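Local coordinates for phosphatidylinositol-specific phospholipase C1 (Streptomyces antibioticus, PDB 3H4X), which belongs to the phosphatidylinositol-specific phospholipase C family and folds as a barrel of eight parallel strands with helices packed around it, at residues G237-E245 / S270-Y281; Y28-H37 / A313-W324. One frame throughout, in Å; residues are numbered along the deposited sequence.

Contact 1: residues G237-E245 / S270-Y281; sequences GAAPGDPRE and SIDTSWYDTRHY. With EOH (ethanol), chain N.
Arg244 and Tyr281 make the direct hydrogen bond that joins 237-245 to 270-281. NH2 of Arg244 donates to OH of Tyr281 at 2.9 Å; the bond is bent (143° at the hydrogen), and the guanidinium stands 71° from the phenol ring. The same hydroxyl accepts from NH1 of Arg279 at 3.1 Å, almost in that guanidinium's plane. Two arginines thus converge on one oxygen, and Asp171, which salt-bridges Arg244 and hydrogen-bonds Tyr281, probably offsets their charge. Beside this group, CH2 of Trp275 comes to 3.5 Å from CG of Asp242, while Gly241 O lies over one face of the indole, toward its rim, and Arg279 CD over the other. Pro243 wedges in with CD against CZ3 of Trp275 and with CG 3.2 Å from OH of Tyr276, at the edge of that ring.

Behind these contacts, a bend in the Arg244 chain (chi3 -57°) turns the guanidinium so that it grips Asp242 side-on: NE reaches the syn lone pair of OD1, and NH2 meets OD2 from above the carboxylate plane. OD1 also accepts from the backbone N of Arg244, closing an Asx turn, which leaves the carboxylate little freedom to rotate. The indole is steadied in turn by the Tyr276 ring, over whose centre CE3 of Trp275 sits. Waters join the loops further on: one lies 2.6 Å from each of Ala239 O, Gly241 O and Tyr276 OH, and another accepts from the backbone N of Gly241 and of Asp272. CD1 of Ile271 packs 3.9 Å from CB of Ala238.

The loop that follows strand 232-236 is thereby fastened to helix 274-278. Helix 263-266 touches Ala238 and Ile271, Phe259 of strand 258-262 meets Pro243 and, edge-to-face, Tyr276, and helix 170-177 covers Tyr281.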
loop_
_atom_site.group_PDB
_atom_site.type_symbol
_atom_site.label_atom_id
_atom_site.label_comp_id
_atom_site.label_asym_id
_atom_site.label_seq_id
_atom_site.Cartn_x
_atom_site.Cartn_y
_atom_site.Cartn_z
ATOM N N GLY A 237 -5.156 8.237 8.473
ATOM C CA GLY A 237 -5.808 8.678 9.699
ATOM C C GLY A 237 -7.310 8.689 9.503
ATOM O O GLY A 237 -7.837 9.506 8.745
ATOM N N ALA A 238 -8.001 7.768 10.167
ATOM C CA ALA A 238 -9.446 7.641 10.030
ATOM C C ALA A 238 -10.128 8.929 10.461
ATOM O O ALA A 238 -9.813 9.484 11.517
ATOM C CB ALA A 238 -9.947 6.479 10.861
ATOM N N ALA A 239 -11.066 9.395 9.645
ATOM C CA ALA A 239 -11.771 10.641 9.917
ATOM C C ALA A 239 -13.171 10.586 9.331
ATOM O O ALA A 239 -13.407 9.875 8.353
ATOM C CB ALA A 239 -11.004 11.819 9.331
ATOM N N PRO A 240 -14.109 11.344 9.922
ATOM C CA PRO A 240 -15.470 11.408 9.401
ATOM C C PRO A 240 -15.567 12.290 8.159
ATOM O O PRO A 240 -14.637 13.036 7.843
ATOM C CB PRO A 240 -16.251 12.044 10.555
ATOM C CG PRO A 240 -15.252 12.904 11.228
ATOM C CD PRO A 240 -13.953 12.140 11.153
ATOM N N GLY A 241 -16.691 12.195 7.459
ATOM C CA GLY A 241 -16.920 12.997 6.267
ATOM C C GLY A 241 -15.941 12.649 5.164
ATOM O O GLY A 241 -15.542 11.495 5.009
ATOM N N ASP A 242 -15.564 13.647 4.376
ATOM C CA ASP A 242 -14.560 13.457 3.341
ATOM C C ASP A 242 -13.218 13.853 3.942
ATOM O O ASP A 242 -12.979 15.033 4.192
ATOM C CB ASP A 242 -14.883 14.330 2.126
ATOM C CG ASP A 242 -13.923 14.113 0.977
ATOM O OD1 ASP A 242 -12.792 13.637 1.212
ATOM O OD2 ASP A 242 -14.300 14.426 -0.171
ATOM N N PRO A 243 -12.341 12.870 4.202
ATOM C CA PRO A 243 -11.090 13.190 4.884
ATOM C C PRO A 243 -10.215 14.161 4.105
ATOM O O PRO A 243 -9.329 14.789 4.680
ATOM C CB PRO A 243 -10.401 11.827 5.002
ATOM C CG PRO A 243 -11.513 10.833 4.953
ATOM C CD PRO A 243 -12.501 11.419 3.992
ATOM N N ARG A 244 -10.452 14.276 2.804
ATOM C CA ARG A 244 -9.624 15.132 1.967
ATOM C C ARG A 244 -9.862 16.615 2.234
ATOM O O ARG A 244 -9.093 17.463 1.787
ATOM C CB ARG A 244 -9.834 14.789 0.492
ATOM C CG ARG A 244 -9.381 13.368 0.166
ATOM C CD ARG A 244 -9.924 12.841 -1.153
ATOM N NE ARG A 244 -11.381 12.880 -1.207
ATOM C CZ ARG A 244 -12.098 12.403 -2.216
ATOM N NH1 ARG A 244 -11.493 11.818 -3.245
ATOM N NH2 ARG A 244 -13.419 12.517 -2.200
ATOM N N GLU A 245 -10.920 16.926 2.979
ATOM C CA GLU A 245 -11.182 18.307 3.365
ATOM C C GLU A 245 -10.086 18.839 4.293
ATOM O O GLU A 245 -10.014 20.043 4.528
ATOM C CB GLU A 245 -12.564 18.440 4.008
ATOM C CG GLU A 245 -13.726 18.057 3.094
ATOM C CD GLU A 245 -14.001 19.068 1.988
ATOM O OE1 GLU A 245 -13.338 20.126 1.940
ATOM O OE2 GLU A 245 -14.897 18.798 1.157
ATOM N N SER A 270 -18.467 6.833 14.572
ATOM C CA SER A 270 -18.279 8.231 14.187
ATOM C C SER A 270 -18.105 8.438 12.684
ATOM O O SER A 270 -18.155 9.571 12.204
ATOM C CB SER A 270 -17.073 8.823 14.913
ATOM O OG SER A 270 -15.882 8.156 14.539
ATOM N N ILE A 271 -17.903 7.352 11.948
ATOM C CA ILE A 271 -17.574 7.436 10.530
ATOM C C ILE A 271 -18.505 6.575 9.690
ATOM O O ILE A 271 -18.710 5.401 9.984
ATOM C CB ILE A 271 -16.116 7.002 10.277
ATOM C CG1 ILE A 271 -15.161 7.911 11.053
ATOM C CG2 ILE A 271 -15.803 7.014 8.785
ATOM C CD1 ILE A 271 -13.745 7.378 11.155
ATOM N N ASP A 272 -19.062 7.168 8.640
ATOM C CA ASP A 272 -19.901 6.442 7.702
ATOM C C ASP A 272 -19.017 5.782 6.648
ATOM O O ASP A 272 -18.647 6.406 5.657
ATOM C CB ASP A 272 -20.888 7.396 7.030
ATOM C CG ASP A 272 -21.743 6.711 5.985
ATOM O OD1 ASP A 272 -21.664 5.471 5.865
ATOM O OD2 ASP A 272 -22.504 7.415 5.285
ATOM N N THR A 273 -18.668 4.519 6.857
ATOM C CA THR A 273 -17.734 3.867 5.944
ATOM C C THR A 273 -18.365 3.496 4.602
ATOM O O THR A 273 -17.648 3.208 3.649
ATOM C CB THR A 273 -17.074 2.632 6.578
ATOM O OG1 THR A 273 -18.090 1.750 7.062
ATOM C CG2 THR A 273 -16.165 3.040 7.733
ATOM N N SER A 274 -19.694 3.519 4.508
ATOM C CA SER A 274 -20.349 3.219 3.234
ATOM C C SER A 274 -19.968 4.243 2.164
ATOM O O SER A 274 -19.980 3.944 0.973
ATOM C CB SER A 274 -21.870 3.145 3.391
ATOM O OG SER A 274 -22.440 4.431 3.538
ATOM N N TRP A 275 -19.629 5.449 2.602
ATOM C CA TRP A 275 -19.227 6.528 1.706
ATOM C C TRP A 275 -18.105 6.081 0.775
ATOM O O TRP A 275 -18.120 6.375 -0.419
ATOM C CB TRP A 275 -18.781 7.720 2.552
ATOM C CG TRP A 275 -18.362 8.948 1.806
ATOM C CD1 TRP A 275 -19.178 9.910 1.286
ATOM C CD2 TRP A 275 -17.018 9.375 1.544
ATOM N NE1 TRP A 275 -18.426 10.900 0.702
ATOM C CE2 TRP A 275 -17.098 10.595 0.846
ATOM C CE3 TRP A 275 -15.757 8.840 1.826
ATOM C CZ2 TRP A 275 -15.967 11.288 0.426
ATOM C CZ3 TRP A 275 -14.637 9.529 1.408
ATOM C CH2 TRP A 275 -14.749 10.741 0.717
ATOM N N TYR A 276 -17.134 5.358 1.328
ATOM C CA TYR A 276 -15.979 4.892 0.556
ATOM C C TYR A 276 -16.384 3.867 -0.490
ATOM O O TYR A 276 -15.894 3.879 -1.617
ATOM C CB TYR A 276 -14.914 4.284 1.479
ATOM C CG TYR A 276 -14.414 5.262 2.502
ATOM C CD1 TYR A 276 -13.315 6.072 2.241
ATOM C CD2 TYR A 276 -15.060 5.405 3.719
ATOM C CE1 TYR A 276 -12.870 6.987 3.169
ATOM C CE2 TYR A 276 -14.620 6.317 4.652
ATOM C CZ TYR A 276 -13.525 7.105 4.371
ATOM O OH TYR A 276 -13.082 8.023 5.290
ATOM N N ASP A 277 -17.272 2.965 -0.095
ATOM C CA ASP A 277 -17.713 1.882 -0.966
ATOM C C ASP A 277 -18.529 2.437 -2.134
ATOM O O ASP A 277 -18.340 2.049 -3.288
ATOM C CB ASP A 277 -18.542 0.894 -0.147
ATOM C CG ASP A 277 -18.566 -0.499 -0.741
ATOM O OD1 ASP A 277 -18.170 -0.669 -1.914
ATOM O OD2 ASP A 277 -18.993 -1.424 -0.017
ATOM N N THR A 278 -19.424 3.370 -1.828
ATOM C CA THR A 278 -20.267 3.985 -2.848
ATOM C C THR A 278 -19.427 4.652 -3.939
ATOM O O THR A 278 -19.770 4.603 -5.122
ATOM C CB THR A 278 -21.223 5.016 -2.214
ATOM O OG1 THR A 278 -22.090 4.354 -1.282
ATOM C CG2 THR A 278 -22.053 5.707 -3.281
ATOM N N ARG A 279 -18.317 5.258 -3.532
ATOM C CA ARG A 279 -17.466 6.007 -4.452
ATOM C C ARG A 279 -16.330 5.179 -5.049
ATOM O O ARG A 279 -15.549 5.683 -5.859
ATOM C CB ARG A 279 -16.922 7.253 -3.752
ATOM C CG ARG A 279 -17.980 8.333 -3.555
ATOM C CD ARG A 279 -17.611 9.331 -2.470
ATOM N NE ARG A 279 -18.546 10.453 -2.443
ATOM C CZ ARG A 279 -18.254 11.685 -2.853
ATOM N NH1 ARG A 279 -17.042 11.968 -3.312
ATOM N NH2 ARG A 279 -19.172 12.642 -2.793
ATOM N N HIS A 280 -16.253 3.912 -4.649
ATOM C CA HIS A 280 -15.236 2.979 -5.143
ATOM C C HIS A 280 -13.820 3.320 -4.679
ATOM O O HIS A 280 -12.837 2.930 -5.314
ATOM C CB HIS A 280 -15.293 2.855 -6.668
ATOM C CG HIS A 280 -16.676 2.647 -7.197
ATOM N ND1 HIS A 280 -17.508 1.651 -6.732
ATOM C CD2 HIS A 280 -17.382 3.320 -8.136
ATOM C CE1 HIS A 280 -18.663 1.713 -7.370
ATOM N NE2 HIS A 280 -18.614 2.719 -8.226
ATOM N N TYR A 281 -13.714 4.040 -3.568
ATOM C CA TYR A 281 -12.410 4.329 -2.986
ATOM C C TYR A 281 -11.889 3.101 -2.257
ATOM O O TYR A 281 -12.664 2.315 -1.716
ATOM C CB TYR A 281 -12.499 5.483 -1.990
ATOM C CG TYR A 281 -13.025 6.786 -2.548
ATOM C CD1 TYR A 281 -12.808 7.149 -3.872
ATOM C CD2 TYR A 281 -13.706 7.675 -1.730
ATOM C CE1 TYR A 281 -13.282 8.358 -4.370
ATOM C CE2 TYR A 281 -14.179 8.877 -2.209
ATOM C CZ TYR A 281 -13.965 9.216 -3.525
ATOM O OH TYR A 281 -14.460 10.421 -3.970
HETATM C C1 EOH N . -20.770 -0.252 -3.612
HETATM C C2 EOH N . -21.886 0.140 -2.650
HETATM O O EOH N . -20.541 0.738 -4.589
HETATM O O HOH W 1 -10.755 7.952 6.797
HETATM O O HOH W 2 -15.052 9.330 6.407
HETATM O O HOH W 3 -17.790 8.974 5.642
HETATM O O HOH W 4 -18.536 10.021 8.165
#

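Contact 2: residues Y28-H37 / A313-W324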
loop_
_atom_site.group_PDB
_atom_site.type_symbol
_atom_site.label_atom_id
_atom_site.label_comp_id
_atom_site.label_asym_id
_atom_site.label_seq_id
_atom_site.Cartn_x
_atom_site.Cartn_y
_atom_site.Cartn_z
ATOM N N TYR A 28 -11.440 -4.580 -7.969
ATOM C CA TYR A 28 -10.529 -4.173 -6.910
ATOM C C TYR A 28 -11.241 -3.293 -5.885
ATOM O O TYR A 28 -10.793 -3.175 -4.746
ATOM C CB TYR A 28 -9.316 -3.443 -7.491
ATOM C CG TYR A 28 -8.041 -3.656 -6.701
ATOM C CD1 TYR A 28 -7.500 -4.926 -6.552
ATOM C CD2 TYR A 28 -7.370 -2.584 -6.121
ATOM C CE1 TYR A 28 -6.333 -5.128 -5.838
ATOM C CE2 TYR A 28 -6.200 -2.773 -5.409
ATOM C CZ TYR A 28 -5.690 -4.045 -5.265
ATOM O OH TYR A 28 -4.526 -4.225 -4.557
ATOM N N GLY A 29 -12.351 -2.682 -6.293
ATOM C CA GLY A 29 -13.125 -1.808 -5.416
ATOM C C GLY A 29 -14.338 -2.437 -4.751
ATOM O O GLY A 29 -15.005 -1.783 -3.953
ATOM N N THR A 30 -14.635 -3.697 -5.070
ATOM C CA THR A 30 -15.807 -4.361 -4.486
ATOM C C THR A 30 -15.458 -5.629 -3.709
ATOM O O THR A 30 -16.331 -6.442 -3.397
ATOM C CB THR A 30 -16.893 -4.662 -5.541
ATOM O OG1 THR A 30 -16.388 -5.587 -6.512
ATOM C CG2 THR A 30 -17.321 -3.380 -6.232
ATOM N N SER A 31 -14.182 -5.765 -3.365
ATOM C CA SER A 31 -13.708 -6.903 -2.592
ATOM C C SER A 31 -13.072 -6.446 -1.284
ATOM O O SER A 31 -12.670 -5.288 -1.139
ATOM C CB SER A 31 -12.680 -7.694 -3.397
ATOM O OG SER A 31 -11.532 -6.902 -3.655
ATOM N N THR A 32 -12.991 -7.367 -0.332
ATOM C CA THR A 32 -12.245 -7.166 0.895
ATOM C C THR A 32 -11.205 -8.266 0.987
ATOM O O THR A 32 -11.519 -9.449 0.812
ATOM C CB THR A 32 -13.153 -7.229 2.128
ATOM O OG1 THR A 32 -14.217 -6.283 1.987
ATOM C CG2 THR A 32 -12.366 -6.925 3.389
ATOM N N SER A 33 -9.965 -7.874 1.247
ATOM C CA SER A 33 -8.865 -8.818 1.311
ATOM C C SER A 33 -7.960 -8.475 2.493
ATOM O O SER A 33 -8.258 -7.557 3.264
ATOM C CB SER A 33 -8.112 -8.860 -0.024
ATOM O OG SER A 33 -7.665 -7.576 -0.419
ATOM N N VAL A 34 -6.864 -9.210 2.640
ATOM C CA VAL A 34 -6.115 -9.195 3.889
ATOM C C VAL A 34 -4.650 -8.821 3.683
ATOM O O VAL A 34 -4.017 -9.248 2.716
ATOM C CB VAL A 34 -6.227 -10.565 4.602
ATOM C CG1 VAL A 34 -5.592 -10.510 5.983
ATOM C CG2 VAL A 34 -7.691 -10.988 4.696
ATOM N N GLY A 35 -4.114 -8.022 4.600
ATOM C CA GLY A 35 -2.732 -7.582 4.498
ATOM C C GLY A 35 -1.899 -7.924 5.713
ATOM O O GLY A 35 -2.430 -8.215 6.791
ATOM N N VAL A 36 -0.584 -7.887 5.524
ATOM C CA VAL A 36 0.367 -8.106 6.601
ATOM C C VAL A 36 1.220 -6.864 6.790
ATOM O O VAL A 36 1.891 -6.404 5.865
ATOM C CB VAL A 36 1.300 -9.296 6.314
ATOM C CG1 VAL A 36 2.313 -9.454 7.434
ATOM C CG2 VAL A 36 0.498 -10.565 6.134
ATOM N N HIS A 37 1.190 -6.325 8.001
ATOM C CA HIS A 37 1.995 -5.168 8.350
ATOM C C HIS A 37 3.467 -5.567 8.473
ATOM O O HIS A 37 3.781 -6.670 8.917
ATOM C CB HIS A 37 1.489 -4.577 9.669
ATOM C CG HIS A 37 2.082 -3.244 9.999
ATOM N ND1 HIS A 37 2.947 -3.050 11.054
ATOM C CD2 HIS A 37 1.942 -2.038 9.400
ATOM C CE1 HIS A 37 3.307 -1.779 11.096
ATOM N NE2 HIS A 37 2.713 -1.144 10.101
ATOM N N ALA A 313 -15.270 -6.443 6.232
ATOM C CA ALA A 313 -15.854 -6.436 4.895
ATOM C C ALA A 313 -17.251 -5.816 4.918
ATOM O O ALA A 313 -17.589 -4.988 4.078
ATOM C CB ALA A 313 -15.904 -7.844 4.325
ATOM N N ALA A 314 -18.064 -6.220 5.889
ATOM C CA ALA A 314 -19.419 -5.687 6.010
ATOM C C ALA A 314 -19.384 -4.189 6.312
ATOM O O ALA A 314 -20.292 -3.447 5.937
ATOM C CB ALA A 314 -20.195 -6.439 7.077
ATOM N N ALA A 315 -18.319 -3.753 6.982
ATOM C CA ALA A 315 -18.112 -2.337 7.276
ATOM C C ALA A 315 -17.355 -1.608 6.157
ATOM O O ALA A 315 -16.855 -0.502 6.359
ATOM C CB ALA A 315 -17.390 -2.176 8.604
ATOM N N HIS A 316 -17.275 -2.236 4.986
ATOM C CA HIS A 316 -16.797 -1.586 3.761
ATOM C C HIS A 316 -15.287 -1.424 3.624
ATOM O O HIS A 316 -14.820 -0.651 2.794
ATOM C CB HIS A 316 -17.498 -0.243 3.554
ATOM C CG HIS A 316 -18.991 -0.338 3.607
ATOM N ND1 HIS A 316 -19.746 -0.824 2.559
ATOM C CD2 HIS A 316 -19.867 -0.024 4.589
ATOM C CE1 HIS A 316 -21.025 -0.801 2.896
ATOM N NE2 HIS A 316 -21.124 -0.321 4.123
ATOM N N ALA A 317 -14.518 -2.167 4.407
ATOM C CA ALA A 317 -13.075 -2.189 4.203
ATOM C C ALA A 317 -12.744 -2.787 2.839
ATOM O O ALA A 317 -13.433 -3.697 2.366
ATOM C CB ALA A 317 -12.397 -2.994 5.297
ATOM N N SER A 318 -11.693 -2.274 2.206
ATOM C CA SER A 318 -11.079 -2.955 1.067
ATOM C C SER A 318 -10.011 -3.926 1.553
ATOM O O SER A 318 -9.825 -4.998 0.973
ATOM C CB SER A 318 -10.422 -1.959 0.117
ATOM O OG SER A 318 -11.371 -1.072 -0.433
ATOM N N PHE A 319 -9.294 -3.540 2.605
ATOM C CA PHE A 319 -8.247 -4.376 3.176
ATOM C C PHE A 319 -8.346 -4.345 4.690
ATOM O O PHE A 319 -8.636 -3.301 5.274
ATOM C CB PHE A 319 -6.852 -3.872 2.788
ATOM C CG PHE A 319 -6.593 -3.844 1.312
ATOM C CD1 PHE A 319 -5.991 -4.919 0.678
ATOM C CD2 PHE A 319 -6.926 -2.729 0.558
ATOM C CE1 PHE A 319 -5.738 -4.880 -0.679
ATOM C CE2 PHE A 319 -6.673 -2.689 -0.802
ATOM C CZ PHE A 319 -6.082 -3.766 -1.420
ATOM N N ALA A 320 -8.103 -5.493 5.314
ATOM C CA ALA A 320 -7.933 -5.585 6.755
ATOM C C ALA A 320 -6.493 -6.027 6.995
ATOM O O ALA A 320 -6.068 -7.051 6.457
ATOM C CB ALA A 320 -8.897 -6.603 7.335
ATOM N N THR A 321 -5.737 -5.271 7.783
ATOM C CA THR A 321 -4.344 -5.635 8.024
ATOM C C THR A 321 -4.038 -5.876 9.493
ATOM O O THR A 321 -4.636 -5.262 10.383
ATOM C CB THR A 321 -3.345 -4.611 7.423
ATOM O OG1 THR A 321 -3.213 -3.478 8.289
ATOM C CG2 THR A 321 -3.808 -4.147 6.052
ATOM N N ALA A 322 -3.116 -6.807 9.717
ATOM C CA ALA A 322 -2.616 -7.141 11.041
ATOM C C ALA A 322 -1.283 -7.863 10.833
ATOM O O ALA A 322 -0.619 -7.655 9.814
ATOM C CB ALA A 322 -3.612 -8.013 11.802
ATOM N N ASP A 323 -0.891 -8.709 11.783
ATOM C CA ASP A 323 0.384 -9.422 11.697
ATOM C C ASP A 323 0.191 -10.932 11.586
ATOM O O ASP A 323 0.992 -11.700 12.124
ATOM C CB ASP A 323 1.247 -9.135 12.930
ATOM C CG ASP A 323 1.694 -7.690 13.017
ATOM O OD1 ASP A 323 1.499 -6.933 12.046
ATOM O OD2 ASP A 323 2.251 -7.309 14.067
ATOM N N TRP A 324 -0.848 -11.358 10.880
ATOM C CA TRP A 324 -1.255 -12.766 10.893
ATOM C C TRP A 324 -0.453 -13.676 9.961
ATOM O O TRP A 324 -1.022 -14.515 9.261
ATOM C CB TRP A 324 -2.748 -12.893 10.586
ATOM C CG TRP A 324 -3.633 -12.179 11.568
ATOM C CD1 TRP A 324 -3.387 -11.970 12.894
ATOM C CD2 TRP A 324 -4.915 -11.599 11.301
ATOM N NE1 TRP A 324 -4.434 -11.289 13.468
ATOM C CE2 TRP A 324 -5.385 -11.050 12.511
ATOM C CE3 TRP A 324 -5.708 -11.485 10.156
ATOM C CZ2 TRP A 324 -6.613 -10.395 12.608
ATOM C CZ3 TRP A 324 -6.929 -10.838 10.257
ATOM C CH2 TRP A 324 -7.369 -10.301 11.473
HETATM O O HOH W 5 -12.211 -2.824 -2.374
HETATM O O HOH W 6 -9.689 -6.152 -1.555
HETATM O O HOH W 7 -2.763 -9.967 9.005
#
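Phe319 reaches Tyr28 because its CG stands anti to its own carbonyl carbon (chi1 -60°), carrying the ring across to the other segment. There the Phe319 edge faces the Tyr28 ring in an offset edge-to-face pair, with centroids 6.0 Å apart and planes at 68°; CZ of Phe319 lies 3.5 Å from OH of Tyr28. In Thr32 a similar rotation (chi1 -55°) places OG1 beside the backbone N, where it donates to Ala317 O at 2.7 Å and lies against CB of Ala313. OG of Ser33, held between its backbone N and carbonyl carbon, is 3.3 Å from CE1 of Phe319 and shares a water with Ser31 OG and Ser318 O.

From Ser33 onward strands 31-36 and 319-322 pair in parallel. Ser33 N binds Ser318 O, Ala320 N binds Ser33 O, Gly35 N binds Ala320 O, and His37 N binds Ala322 O at 2.9 Å, whereas Ala322 N to Gly35 O is weak at 3.3 Å. Gly35 brings no side chain to the face occupied by Thr321, and CG2 of Thr321 comes to 3.9 Å from CA of Gly35.

Both strands belong to the barrel wall: 31-36 also pairs with strands 58-64 and 334-336, and 319-322 with strand 282-286. Helix 302-314 packs on the face bearing Val34 and Ala320, while Ile284 of strand 282-286 touches Phe319 on the other.

In the fold
Contact 2 pairs the first and last parallel strands of the barrel along the chain, closing its wall, whereas contact 1, which lies between them in sequence, joins the loop after strand 232-236 to helix 274-278 and its flanks. Their centres are 15 Å apart, yet they touch where helix 302-314 ends. Thr273 OG1 is 2.7 Å from Ala315 O and Asp277 OD2 is 2.8 Å from His316 ND1, both probable hydrogen bonds that tie Thr273 and Asp277 to the turn before strand 319-322. An acetyl group lies about 3 Å from Gly241 at the nearest atoms, in a pocket with Asp242 and Glu245; it probably came from the crystallisation liquor.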